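Local structure of catechol 2,3-dioxygenase (Rhodococcus sp., 2WL9) at residues C[65-70]-C[162-167]. The protein probably catalyses the iron-dependent extradiol ring cleavage of catechols in the breakdown of aromatic hydrocarbons, as a type I extradiol dioxygenase. Residues are numbered along the deposited sequence; the frame is centred on the assembly and turned at random.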
loop_
_atom_site.group_PDB
_atom_site.type_symbol
_atom_site.label_atom_id
_atom_site.label_comp_id
_atom_site.label_asym_id
_atom_site.label_seq_id
_atom_site.Cartn_x
_atom_site.Cartn_y
_atom_site.Cartn_z
ATOM N N ILE C 65 -36.910 17.513 -8.355
ATOM C CA ILE C 65 -35.544 16.983 -8.365
ATOM C C ILE C 65 -34.627 17.885 -7.529
ATOM O O ILE C 65 -34.516 19.072 -7.805
ATOM C CB ILE C 65 -35.000 16.912 -9.800
ATOM C CG1 ILE C 65 -35.869 15.996 -10.669
ATOM C CG2 ILE C 65 -33.545 16.436 -9.811
ATOM C CD1 ILE C 65 -35.793 16.317 -12.166
ATOM N N GLY C 66 -33.963 17.327 -6.520
ATOM C CA GLY C 66 -33.057 18.125 -5.697
ATOM C C GLY C 66 -31.586 17.881 -5.991
ATOM O O GLY C 66 -31.095 16.768 -5.798
ATOM N N TRP C 67 -30.890 18.919 -6.459
ATOM C CA TRP C 67 -29.441 18.862 -6.701
ATOM C C TRP C 67 -28.666 19.558 -5.598
ATOM O O TRP C 67 -28.970 20.698 -5.245
ATOM C CB TRP C 67 -29.081 19.530 -8.031
ATOM C CG TRP C 67 -29.740 18.913 -9.217
ATOM C CD1 TRP C 67 -30.878 19.340 -9.833
ATOM C CD2 TRP C 67 -29.300 17.760 -9.936
ATOM N NE1 TRP C 67 -31.185 18.514 -10.892
ATOM C CE2 TRP C 67 -30.233 17.533 -10.974
ATOM C CE3 TRP C 67 -28.217 16.881 -9.795
ATOM C CZ2 TRP C 67 -30.106 16.476 -11.875
ATOM C CZ3 TRP C 67 -28.096 15.825 -10.690
ATOM C CH2 TRP C 67 -29.034 15.633 -11.711
ATOM N N ARG C 68 -27.636 18.893 -5.086
ATOM C CA ARG C 68 -26.857 19.427 -3.973
ATOM C C ARG C 68 -25.667 20.296 -4.391
ATOM O O ARG C 68 -24.979 20.004 -5.375
ATOM C CB ARG C 68 -26.363 18.273 -3.096
ATOM C CG ARG C 68 -25.749 18.694 -1.768
ATOM C CD ARG C 68 -24.984 17.524 -1.160
ATOM N NE ARG C 68 -24.603 17.774 0.228
ATOM C CZ ARG C 68 -23.898 16.929 0.975
ATOM N NH1 ARG C 68 -23.488 15.772 0.467
ATOM N NH2 ARG C 68 -23.602 17.238 2.234
ATOM N N VAL C 69 -25.430 21.363 -3.632
ATOM C CA VAL C 69 -24.180 22.110 -3.715
ATOM C C VAL C 69 -23.512 22.065 -2.346
ATOM O O VAL C 69 -24.146 21.696 -1.355
ATOM C CB VAL C 69 -24.366 23.567 -4.220
ATOM C CG1 VAL C 69 -24.865 23.583 -5.655
ATOM C CG2 VAL C 69 -25.296 24.366 -3.322
ATOM N N ALA C 70 -22.232 22.416 -2.298
ATOM C CA ALA C 70 -21.430 22.256 -1.087
ATOM C C ALA C 70 -21.840 23.155 0.081
ATOM O O ALA C 70 -21.685 22.765 1.239
ATOM C CB ALA C 70 -19.943 22.453 -1.406
ATOM N N ARG C 162 -27.642 22.561 -22.256
ATOM C CA ARG C 162 -27.107 23.875 -21.871
ATOM C C ARG C 162 -27.466 24.254 -20.431
ATOM O O ARG C 162 -26.618 24.752 -19.683
ATOM C CB ARG C 162 -27.590 24.977 -22.823
ATOM C CG ARG C 162 -27.132 24.826 -24.263
ATOM C CD ARG C 162 -27.550 26.029 -25.090
ATOM N NE ARG C 162 -27.475 25.753 -26.524
ATOM C CZ ARG C 162 -28.525 25.518 -27.308
ATOM N NH1 ARG C 162 -29.758 25.528 -26.814
ATOM N NH2 ARG C 162 -28.342 25.280 -28.599
ATOM N N PHE C 163 -28.723 24.017 -20.056
ATOM C CA PHE C 163 -29.196 24.276 -18.696
ATOM C C PHE C 163 -28.373 23.500 -17.670
ATOM O O PHE C 163 -27.821 24.079 -16.734
ATOM C CB PHE C 163 -30.686 23.926 -18.577
ATOM C CG PHE C 163 -31.217 23.963 -17.166
ATOM C CD1 PHE C 163 -31.512 25.176 -16.552
ATOM C CD2 PHE C 163 -31.440 22.782 -16.460
ATOM C CE1 PHE C 163 -32.008 25.218 -15.254
ATOM C CE2 PHE C 163 -31.936 22.809 -15.154
ATOM C CZ PHE C 163 -32.223 24.034 -14.550
ATOM N N TYR C 164 -28.284 22.190 -17.852
ATOM C CA TYR C 164 -27.560 21.355 -16.906
ATOM C C TYR C 164 -26.051 21.613 -16.880
ATOM O O TYR C 164 -25.431 21.452 -15.837
ATOM C CB TYR C 164 -27.917 19.878 -17.076
ATOM C CG TYR C 164 -29.315 19.591 -16.581
ATOM C CD1 TYR C 164 -29.609 19.618 -15.214
ATOM C CD2 TYR C 164 -30.348 19.321 -17.474
ATOM C CE1 TYR C 164 -30.893 19.378 -14.752
ATOM C CE2 TYR C 164 -31.642 19.077 -17.025
ATOM C CZ TYR C 164 -31.905 19.106 -15.664
ATOM O OH TYR C 164 -33.173 18.856 -15.209
ATOM N N ARG C 165 -25.477 22.057 -18.000
ATOM C CA ARG C 165 -24.070 22.470 -18.001
ATOM C C ARG C 165 -23.860 23.681 -17.101
ATOM O O ARG C 165 -22.864 23.756 -16.385
ATOM C CB ARG C 165 -23.552 22.739 -19.414
ATOM C CG ARG C 165 -23.346 21.470 -20.207
ATOM C CD ARG C 165 -22.446 21.646 -21.414
ATOM N NE ARG C 165 -22.355 20.386 -22.153
ATOM C CZ ARG C 165 -22.675 20.229 -23.432
ATOM N NH1 ARG C 165 -23.090 21.260 -24.157
ATOM N NH2 ARG C 165 -22.572 19.029 -23.996
ATOM N N LEU C 166 -24.817 24.608 -17.117
ATOM C CA LEU C 166 -24.777 25.789 -16.254
ATOM C C LEU C 166 -24.792 25.372 -14.782
ATOM O O LEU C 166 -24.085 25.960 -13.956
ATOM C CB LEU C 166 -25.954 26.727 -16.566
ATOM C CG LEU C 166 -26.106 28.100 -15.889
ATOM C CD1 LEU C 166 -27.136 28.913 -16.640
ATOM C CD2 LEU C 166 -26.520 28.013 -14.431
ATOM N N LEU C 167 -25.602 24.360 -14.464
ATOM C CA LEU C 167 -25.666 23.806 -13.107
ATOM C C LEU C 167 -24.347 23.173 -12.667
ATOM O O LEU C 167 -24.101 23.020 -11.475
ATOM C CB LEU C 167 -26.826 22.803 -12.973
ATOM C CG LEU C 167 -28.079 23.314 -12.245
ATOM C CD1 LEU C 167 -28.668 24.530 -12.927
ATOM C CD2 LEU C 167 -29.140 22.215 -12.105
HETATM O O HOH W 1 -33.487 18.857 -12.524
#
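Trp67 on strand 61-68 meets Tyr164 and Leu167, one turn apart on helix 157-167, in a small buried contact of 129 Å². The apolar part rests on the indole. A methyl of Leu167, CD2, lies over one face of the ring and comes 4.1 Å from Trp67 CD1. Tyr164 arrives obliquely to the indole, with its own ring edge leading: its CE1 is 4.0 Å from Trp67 NE1 and 4.2 Å from Trp67 CZ2. The two aromatic side chains cross at about a right angle. With CG anti to the carbonyl carbon (chi1 -59°), the indole of Trp67 reaches across to the helix, and Leu7, Thr116 and Val4 pack against it from its own domain. On the helix, Phe163 CD2 sits over the centre of the Tyr164 ring, 3.5 Å above its plane.

The polar part runs through one water lying in the plane of both rings, at their edges. Trp67 NE1 donates to it at 2.8 Å, and the water in turn donates to Tyr164 OH at 2.7 Å. Tyr164 OH is also hydrogen-bonded to Asp110, just after strand 104-109 in the N-terminal half, so the hydroxyl joins the two halves directly as well as through the water.

Strand 61-68 belongs to the N-terminal VOC sheet and helix 157-167 to the C-terminal glyoxalase-family region that carries the iron ligands, making this a junction between the two halves of the extradiol dioxygenase fold. The Trp67 side chain is about 13 Å from the iron, too distant to be a ligand. The chemistry implies an interdomain seam of apolar packing with a polar edge, where the water satisfies the buried indole N-H and the tyrosine hydroxyl both accepts from that water and pairs with Asp110.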